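Local structure of techylectin-5A (Tachypleus tridentatus, 1JC9) at residues A[107-112]-A[190-195]; A[202-207]-A[217-222]; A[103-108]-A[120-125]. The protein agglutinates bacteria and human erythrocytes in innate immunity by recognising acetyl groups on their surfaces, and also binds calcium. One frame throughout, in Å; residues are numbered along the deposited sequence.

After strand 89-95 the chain of this fibrinogen-related domain turns at 103-108 and, in contact 3, meets 120-125, closing a short loop that contains helix 109-114. Contact 1 starts from the same part of the chain, sharing K107 and P108, but reaches 78 residues onward to 190-195; the two loops thus start together and overlap, contact 3 closing early and contact 1 much later. Contact 2, which joins 202-207 to 217-222 around helix 206-210, follows in series. Contact 1 touches both others, so the series leads from strand 123-124 of the antiparallel sheet to the calcium and sugar sites.

Contact 1: residues A[107-112]-A[190-195]; sequences KPWKNY and HNFSTI
The indole of W109 turns its edge to the backbone of 190-195: CZ3 lies 3.4 Å from F192 O, and T194 OG1 also sits near the ring plane. With CG anti to the backbone N (chi1 -173°), the six-membered ring is carried across the T194 side chain at about a right angle. The T194 hydroxyl bonds to D196 OD1, while W109 NE1 is held by E165. The T194 methyl, CG2, lies between the helix start and the tyrosine, 3.9 Å from Y112 CD2. Y112 meets F192 obliquely, Y112 CD1 being 3.6 Å from F192 CZ and the ring planes at 55°; the Y112 hydroxyl is bonded to F105 O. I195 holds CG1 between its backbone N and carbonyl carbon (chi1 57°), and from there the extended chain brings I195 CD1 to 3.8 Å from K107 C. One water donates to K107 O and accepts from I195 N at 2.8 Å. No direct hydrogen bond crosses between the segments. The arrangement seats the start of helix 109-114, with P108 at its N-cap position and D196 OD1 accepting from W109 N, on the irregular loop that precedes the calcium-binding residues of the fibrinogen C-terminal domain.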
# COMPACT_ATOMS: atom_id res chain seq x y z
N LYS A 107 -5.60 -1.66 13.05
CA LYS A 107 -4.58 -1.48 14.08
C LYS A 107 -4.20 -0.03 14.32
O LYS A 107 -4.44 0.82 13.47
CB LYS A 107 -3.32 -2.28 13.72
CG LYS A 107 -3.53 -3.78 13.59
CD LYS A 107 -2.19 -4.50 13.55
CE LYS A 107 -2.33 -5.99 13.26
NZ LYS A 107 -3.28 -6.64 14.21
N PRO A 108 -3.58 0.27 15.47
CA PRO A 108 -3.16 1.63 15.83
C PRO A 108 -1.88 2.12 15.15
O PRO A 108 -1.19 1.36 14.47
CB PRO A 108 -3.00 1.54 17.35
CG PRO A 108 -2.47 0.15 17.52
CD PRO A 108 -3.38 -0.65 16.60
N TRP A 109 -1.58 3.39 15.37
CA TRP A 109 -0.42 4.07 14.81
C TRP A 109 0.90 3.31 14.94
O TRP A 109 1.65 3.20 13.97
CB TRP A 109 -0.28 5.45 15.46
CG TRP A 109 0.78 6.33 14.87
CD1 TRP A 109 2.09 6.43 15.26
CD2 TRP A 109 0.62 7.26 13.79
NE1 TRP A 109 2.74 7.36 14.50
CE2 TRP A 109 1.87 7.89 13.59
CE3 TRP A 109 -0.46 7.62 12.97
CZ2 TRP A 109 2.06 8.86 12.60
CZ3 TRP A 109 -0.27 8.59 12.00
CH2 TRP A 109 0.99 9.20 11.82
N LYS A 110 1.18 2.79 16.13
CA LYS A 110 2.42 2.06 16.35
C LYS A 110 2.60 0.89 15.38
O LYS A 110 3.70 0.66 14.86
CB LYS A 110 2.50 1.55 17.78
CG LYS A 110 3.80 0.79 18.07
CD LYS A 110 3.90 0.33 19.51
CE LYS A 110 5.22 -0.39 19.76
NZ LYS A 110 5.37 -0.82 21.17
N ASN A 111 1.53 0.14 15.15
CA ASN A 111 1.60 -1.01 14.25
C ASN A 111 1.84 -0.59 12.80
O ASN A 111 2.61 -1.22 12.08
CB ASN A 111 0.31 -1.83 14.35
CG ASN A 111 0.18 -2.53 15.69
OD1 ASN A 111 0.96 -3.44 16.00
ND2 ASN A 111 -0.79 -2.12 16.48
N TYR A 112 1.19 0.49 12.38
CA TYR A 112 1.37 0.98 11.02
C TYR A 112 2.74 1.60 10.84
O TYR A 112 3.30 1.60 9.75
CB TYR A 112 0.26 1.97 10.67
CG TYR A 112 -0.94 1.28 10.06
CD1 TYR A 112 -0.92 0.88 8.73
CD2 TYR A 112 -2.06 0.98 10.83
CE1 TYR A 112 -1.99 0.18 8.17
CE2 TYR A 112 -3.14 0.27 10.28
CZ TYR A 112 -3.09 -0.13 8.95
OH TYR A 112 -4.14 -0.84 8.39
N HIS A 190 -2.25 14.34 1.86
CA HIS A 190 -2.93 14.16 3.14
C HIS A 190 -2.08 13.40 4.16
O HIS A 190 -1.20 12.63 3.78
CB HIS A 190 -4.26 13.43 2.92
CG HIS A 190 -5.31 14.30 2.29
ND1 HIS A 190 -6.14 15.10 3.03
CD2 HIS A 190 -5.61 14.54 0.99
CE1 HIS A 190 -6.91 15.80 2.22
NE2 HIS A 190 -6.61 15.48 0.97
N ASN A 191 -2.36 13.62 5.44
CA ASN A 191 -1.63 12.94 6.50
C ASN A 191 -2.14 11.51 6.60
O ASN A 191 -3.18 11.17 6.05
CB ASN A 191 -1.87 13.60 7.86
CG ASN A 191 -1.68 15.10 7.83
OD1 ASN A 191 -0.60 15.58 7.51
ND2 ASN A 191 -2.76 15.82 8.15
N PHE A 192 -1.39 10.67 7.31
CA PHE A 192 -1.80 9.30 7.51
C PHE A 192 -2.63 9.32 8.79
O PHE A 192 -2.30 10.04 9.73
CB PHE A 192 -0.58 8.41 7.72
CG PHE A 192 -0.87 6.94 7.58
CD1 PHE A 192 -0.98 6.36 6.32
CD2 PHE A 192 -1.02 6.14 8.71
CE1 PHE A 192 -1.23 5.00 6.18
CE2 PHE A 192 -1.28 4.77 8.58
CZ PHE A 192 -1.39 4.20 7.31
N SER A 193 -3.72 8.55 8.83
CA SER A 193 -4.56 8.48 10.03
C SER A 193 -4.78 7.03 10.45
O SER A 193 -4.75 6.12 9.62
CB SER A 193 -5.92 9.14 9.80
OG SER A 193 -5.82 10.54 9.65
N THR A 194 -5.01 6.82 11.74
CA THR A 194 -5.27 5.49 12.28
C THR A 194 -6.38 5.62 13.32
O THR A 194 -6.76 6.73 13.70
CB THR A 194 -4.02 4.89 12.95
OG1 THR A 194 -3.50 5.82 13.91
CG2 THR A 194 -2.95 4.58 11.90
N ILE A 195 -6.90 4.49 13.78
CA ILE A 195 -7.98 4.50 14.75
C ILE A 195 -7.69 5.33 16.00
O ILE A 195 -8.61 5.87 16.61
CB ILE A 195 -8.34 3.07 15.19
CG1 ILE A 195 -7.10 2.37 15.76
CG2 ILE A 195 -8.88 2.29 14.01
CD1 ILE A 195 -7.36 0.94 16.17
O HOH W 1 -6.00 2.35 12.16

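Contact 2: residues A[202-207]-A[217-222]; sequences HETHCA and DRCHES. With CA (calcium ion), chain C; NAG (2-acetamido-2-deoxy-beta-D-glucopyranose), chain B.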
# COMPACT_ATOMS: atom_id res chain seq x y z
N HIS A 202 -11.74 15.93 8.02
CA HIS A 202 -13.18 15.77 8.17
C HIS A 202 -13.55 15.99 9.64
O HIS A 202 -12.72 15.82 10.53
CB HIS A 202 -13.60 14.38 7.70
CG HIS A 202 -15.07 14.20 7.55
ND1 HIS A 202 -15.93 14.10 8.63
CD2 HIS A 202 -15.85 14.09 6.45
CE1 HIS A 202 -17.16 13.94 8.20
NE2 HIS A 202 -17.15 13.93 6.88
N GLU A 203 -14.80 16.37 9.87
CA GLU A 203 -15.30 16.60 11.22
C GLU A 203 -15.26 15.31 12.02
O GLU A 203 -15.01 15.31 13.22
CB GLU A 203 -16.74 17.13 11.18
CG GLU A 203 -16.91 18.44 10.41
CD GLU A 203 -16.52 18.31 8.95
OE1 GLU A 203 -17.07 17.44 8.25
OE2 GLU A 203 -15.65 19.10 8.50
N THR A 204 -15.52 14.20 11.34
CA THR A 204 -15.52 12.89 11.99
C THR A 204 -14.14 12.25 11.99
O THR A 204 -13.16 12.83 11.52
CB THR A 204 -16.50 11.94 11.29
OG1 THR A 204 -16.06 11.69 9.95
CG2 THR A 204 -17.89 12.54 11.25
N HIS A 205 -14.09 11.03 12.51
CA HIS A 205 -12.87 10.24 12.60
C HIS A 205 -12.95 9.22 11.47
O HIS A 205 -13.50 8.13 11.64
CB HIS A 205 -12.82 9.53 13.95
CG HIS A 205 -11.45 9.07 14.36
ND1 HIS A 205 -10.54 8.55 13.47
CD2 HIS A 205 -10.86 9.01 15.58
CE1 HIS A 205 -9.45 8.19 14.12
NE2 HIS A 205 -9.62 8.46 15.40
N CYS A 206 -12.41 9.58 10.31
CA CYS A 206 -12.44 8.70 9.14
C CYS A 206 -11.95 7.28 9.41
O CYS A 206 -12.57 6.31 8.99
CB CYS A 206 -11.61 9.30 8.01
SG CYS A 206 -12.28 10.80 7.21
N ALA A 207 -10.82 7.16 10.11
CA ALA A 207 -10.23 5.85 10.40
C ALA A 207 -11.14 4.95 11.23
O ALA A 207 -11.17 3.73 11.02
CB ALA A 207 -8.89 6.03 11.11
N ASP A 217 -9.02 11.56 3.65
CA ASP A 217 -9.37 12.94 3.31
C ASP A 217 -10.72 13.27 3.95
O ASP A 217 -10.78 13.70 5.10
CB ASP A 217 -9.47 13.10 1.79
CG ASP A 217 -9.79 14.52 1.37
OD1 ASP A 217 -10.02 14.73 0.16
OD2 ASP A 217 -9.81 15.41 2.24
N ARG A 218 -11.80 13.03 3.20
CA ARG A 218 -13.16 13.30 3.67
C ARG A 218 -14.21 12.36 3.06
O ARG A 218 -15.23 12.84 2.56
CB ARG A 218 -13.58 14.72 3.29
CG ARG A 218 -12.92 15.86 4.03
CD ARG A 218 -13.15 17.15 3.25
NE ARG A 218 -13.15 18.34 4.09
CZ ARG A 218 -14.12 18.66 4.94
NH1 ARG A 218 -15.18 17.87 5.07
NH2 ARG A 218 -14.04 19.77 5.66
N CYS A 219 -14.02 11.04 3.12
CA CYS A 219 -12.87 10.40 3.73
C CYS A 219 -11.97 9.67 2.72
O CYS A 219 -10.74 9.72 2.83
CB CYS A 219 -13.34 9.40 4.78
SG CYS A 219 -13.98 10.13 6.33
N HIS A 220 -12.58 8.98 1.76
CA HIS A 220 -11.78 8.23 0.78
C HIS A 220 -12.51 7.82 -0.49
O HIS A 220 -13.73 7.89 -0.59
CB HIS A 220 -11.23 6.96 1.43
CG HIS A 220 -12.25 5.87 1.56
ND1 HIS A 220 -12.75 5.18 0.47
CD2 HIS A 220 -12.89 5.37 2.64
CE1 HIS A 220 -13.65 4.30 0.88
NE2 HIS A 220 -13.75 4.40 2.19
N GLU A 221 -11.71 7.37 -1.46
CA GLU A 221 -12.20 6.85 -2.72
C GLU A 221 -11.55 5.46 -2.84
O GLU A 221 -12.00 4.62 -3.62
CB GLU A 221 -11.80 7.74 -3.90
CG GLU A 221 -12.45 9.12 -3.85
CD GLU A 221 -12.60 9.75 -5.22
OE1 GLU A 221 -11.60 9.87 -5.95
OE2 GLU A 221 -13.74 10.12 -5.58
N SER A 222 -10.49 5.25 -2.07
CA SER A 222 -9.80 3.95 -2.01
C SER A 222 -9.55 3.67 -0.53
O SER A 222 -9.23 4.58 0.23
CB SER A 222 -8.48 3.98 -2.80
OG SER A 222 -7.61 5.01 -2.37
CA CA C . -11.27 14.15 11.65
C1 NAG B . -17.48 10.66 -0.70
C2 NAG B . -17.58 10.30 0.86
C3 NAG B . -18.94 10.87 1.41
C4 NAG B . -18.86 12.37 1.24
C5 NAG B . -18.70 12.69 -0.29
C6 NAG B . -18.58 14.20 -0.54
C7 NAG B . -16.44 8.32 1.64
C8 NAG B . -16.32 6.84 1.85
N2 NAG B . -17.55 8.84 1.01
O1 NAG B . -16.25 10.18 -1.33
O3 NAG B . -19.08 10.59 2.80
O4 NAG B . -20.10 12.99 1.75
O5 NAG B . -17.50 12.10 -0.87
O6 NAG B . -18.44 14.28 -2.00
O7 NAG B . -15.49 9.04 2.05
O HOH W 2 -12.19 15.41 13.73
O HOH W 3 -9.85 15.95 11.49
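A cis peptide bond joins R218 to C219, and the N-H of that peptide and the next one, of H220, converge on a single ligand oxygen. C219 N donates to O7 of the N-acetylglucosamine (NAG) at 2.7 Å. H220 N donates to NAG O7 at 2.9 Å, both bonds nearly straight, so the acetyl carbonyl is gripped by the main chain. The acetyl methyl, C8, lies 3.6 Å above one face of the H220 imidazole, offset toward its rim. NE2 of that ring is hydrogen-bonded to A237 O, and Y210 meets the ring edge-to-face. This is the acetyl-binding pocket of the lectin, built on a fibrinogen-related domain; Y236, Y248 and R186 supply further hydrogen bonds to the sugar. The pocket segment is tied to the calcium loop by the C206-C219 disulfide, whose chi3 of -82° is close to a right angle. Across the same junction, H202 presents its ring edge at CD2 to R218 CB. Elsewhere on that edge ND1 of H202 accepts from T204 N, 2.7 Å away and in the ring plane, which fixes the imidazole's rotation. E203, its chain bent at chi2, folds OE1 over the face of that ring, while E203 OE2 forms a salt bridge with R218 NH2 at 3.3 Å, its hydrogen bond weak. The carbonyl oxygens of H202 and T204 bind calcium, T204 O at 2.3 Å, with D198, D200 and two waters among the other ligands. D200 also accepts a hydrogen bond from C206 N, linking the metal site to the half-cystine.

Contact 3: residues A[103-108]-A[120-125]; sequences DYFYKP and EKDFWL
The phenyl ring of F105 points its outer edge at the backbone of 120-125, where CZ comes within 3.6 Å of F123 O. D122 CB also lies near the ring plane, 4.2 Å from F105 CE1, while W124 CB approaches F105 CE2 obliquely at the same distance. Thus one aromatic ring spans three consecutive residues, and the contact is made by van der Waals packing, without a hydrogen bond between the segments. Beside it a chi1 of -175° swings the Y104 ring beside its own carbonyl carbon and toward D122. CD2 of Y104 lies 3.8 Å from D122 OD2, and the ring and carboxylate planes are inclined at 34°. The polar demand of that carboxylate is met elsewhere: OD2 accepts a hydrogen bond from N100, and OD1 also has a partner outside the segments.

In the next shell, F105 has a cation-pi contact with R95 and an edge-to-face contact with F116. The turn that delivers both aromatic residues is a type I beta turn from D103 to Y106, closed by Y106 N to D103 O at 3.1 Å, and an inverse gamma turn centred on Y106 follows. On the opposing side, F123 and L125 pair by backbone hydrogen bonds with R94 and I92, while W124 pairs with F116. The arrangement thereby packs a type I beta turn carrying Y104 and F105 against short strand 123-124, which lies between strands 89-95 and 116-117 in the antiparallel sheet of the fibrinogen C-terminal domain.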
# COMPACT_ATOMS: atom_id res chain seq x y z
N ASP A 103 -10.77 -8.08 10.44
CA ASP A 103 -10.38 -6.79 11.02
C ASP A 103 -8.89 -6.77 11.39
O ASP A 103 -8.47 -6.03 12.27
CB ASP A 103 -11.24 -6.48 12.25
CG ASP A 103 -10.98 -7.45 13.40
OD1 ASP A 103 -10.60 -8.61 13.14
OD2 ASP A 103 -11.17 -7.04 14.57
N TYR A 104 -8.11 -7.59 10.69
CA TYR A 104 -6.68 -7.70 10.92
C TYR A 104 -5.91 -6.39 10.72
O TYR A 104 -4.91 -6.14 11.40
CB TYR A 104 -6.11 -8.79 10.01
CG TYR A 104 -4.65 -9.08 10.24
CD1 TYR A 104 -4.18 -9.51 11.48
CD2 TYR A 104 -3.73 -8.96 9.19
CE1 TYR A 104 -2.84 -9.81 11.68
CE2 TYR A 104 -2.39 -9.27 9.38
CZ TYR A 104 -1.95 -9.69 10.62
OH TYR A 104 -0.62 -10.01 10.79
N PHE A 105 -6.37 -5.56 9.78
CA PHE A 105 -5.70 -4.29 9.50
C PHE A 105 -6.24 -3.13 10.32
O PHE A 105 -5.86 -1.97 10.11
CB PHE A 105 -5.78 -3.97 8.01
CG PHE A 105 -4.72 -4.66 7.19
CD1 PHE A 105 -4.63 -6.05 7.18
CD2 PHE A 105 -3.80 -3.91 6.47
CE1 PHE A 105 -3.61 -6.68 6.46
CE2 PHE A 105 -2.79 -4.54 5.75
CZ PHE A 105 -2.69 -5.93 5.74
N TYR A 106 -7.13 -3.44 11.26
CA TYR A 106 -7.72 -2.44 12.14
C TYR A 106 -6.75 -2.27 13.31
O TYR A 106 -7.04 -2.70 14.42
CB TYR A 106 -9.08 -2.94 12.63
CG TYR A 106 -9.88 -1.92 13.41
CD1 TYR A 106 -10.37 -0.77 12.79
CD2 TYR A 106 -10.17 -2.11 14.76
CE1 TYR A 106 -11.12 0.17 13.49
CE2 TYR A 106 -10.92 -1.17 15.47
CZ TYR A 106 -11.39 -0.04 14.83
OH TYR A 106 -12.12 0.90 15.52
N LYS A 107 -5.60 -1.66 13.05
CA LYS A 107 -4.58 -1.48 14.08
C LYS A 107 -4.20 -0.03 14.32
O LYS A 107 -4.44 0.82 13.47
CB LYS A 107 -3.32 -2.28 13.72
CG LYS A 107 -3.53 -3.78 13.59
CD LYS A 107 -2.19 -4.50 13.55
CE LYS A 107 -2.33 -5.99 13.26
NZ LYS A 107 -3.28 -6.64 14.21
N PRO A 108 -3.58 0.27 15.47
CA PRO A 108 -3.16 1.63 15.83
C PRO A 108 -1.88 2.12 15.15
O PRO A 108 -1.19 1.36 14.47
CB PRO A 108 -3.00 1.54 17.35
CG PRO A 108 -2.47 0.15 17.52
CD PRO A 108 -3.38 -0.65 16.60
N GLU A 120 4.82 -12.82 2.87
CA GLU A 120 4.39 -13.79 1.87
C GLU A 120 2.87 -13.94 1.86
O GLU A 120 2.31 -14.62 1.00
CB GLU A 120 5.05 -15.15 2.11
CG GLU A 120 6.56 -15.14 1.86
CD GLU A 120 7.18 -16.52 1.97
OE1 GLU A 120 6.82 -17.40 1.15
OE2 GLU A 120 8.02 -16.73 2.87
N LYS A 121 2.21 -13.30 2.82
CA LYS A 121 0.76 -13.34 2.92
C LYS A 121 0.25 -11.90 2.96
O LYS A 121 0.70 -11.08 2.16
CB LYS A 121 0.35 -14.11 4.17
CG LYS A 121 0.78 -15.57 4.09
CD LYS A 121 0.42 -16.36 5.33
CE LYS A 121 0.80 -17.83 5.15
NZ LYS A 121 0.53 -18.64 6.38
N ASP A 122 -0.67 -11.59 3.86
CA ASP A 122 -1.17 -10.22 3.95
C ASP A 122 -0.35 -9.42 4.96
O ASP A 122 -0.05 -9.90 6.05
CB ASP A 122 -2.67 -10.19 4.30
CG ASP A 122 -3.04 -11.13 5.45
OD1 ASP A 122 -2.27 -12.06 5.76
OD2 ASP A 122 -4.13 -10.94 6.03
N PHE A 123 0.03 -8.20 4.58
CA PHE A 123 0.86 -7.38 5.46
C PHE A 123 0.91 -5.91 5.05
O PHE A 123 0.39 -5.52 4.01
CB PHE A 123 2.30 -7.90 5.43
CG PHE A 123 3.02 -7.59 4.14
CD1 PHE A 123 2.69 -8.25 2.96
CD2 PHE A 123 3.98 -6.58 4.09
CE1 PHE A 123 3.29 -7.92 1.75
CE2 PHE A 123 4.60 -6.23 2.89
CZ PHE A 123 4.25 -6.90 1.71
N TRP A 124 1.55 -5.12 5.91
CA TRP A 124 1.79 -3.69 5.69
C TRP A 124 3.26 -3.58 6.08
O TRP A 124 3.63 -3.87 7.21
CB TRP A 124 0.94 -2.82 6.62
CG TRP A 124 1.25 -1.35 6.47
CD1 TRP A 124 1.98 -0.57 7.32
CD2 TRP A 124 0.85 -0.50 5.38
NE1 TRP A 124 2.06 0.72 6.83
CE2 TRP A 124 1.37 0.79 5.65
CE3 TRP A 124 0.10 -0.70 4.21
CZ2 TRP A 124 1.17 1.87 4.78
CZ3 TRP A 124 -0.10 0.38 3.36
CH2 TRP A 124 0.43 1.65 3.65
N LEU A 125 4.10 -3.16 5.13
CA LEU A 125 5.53 -3.08 5.38
C LEU A 125 5.96 -2.21 6.56
O LEU A 125 6.91 -2.55 7.27
CB LEU A 125 6.26 -2.61 4.11
CG LEU A 125 7.78 -2.75 4.12
CD1 LEU A 125 8.16 -4.23 4.22
CD2 LEU A 125 8.37 -2.14 2.86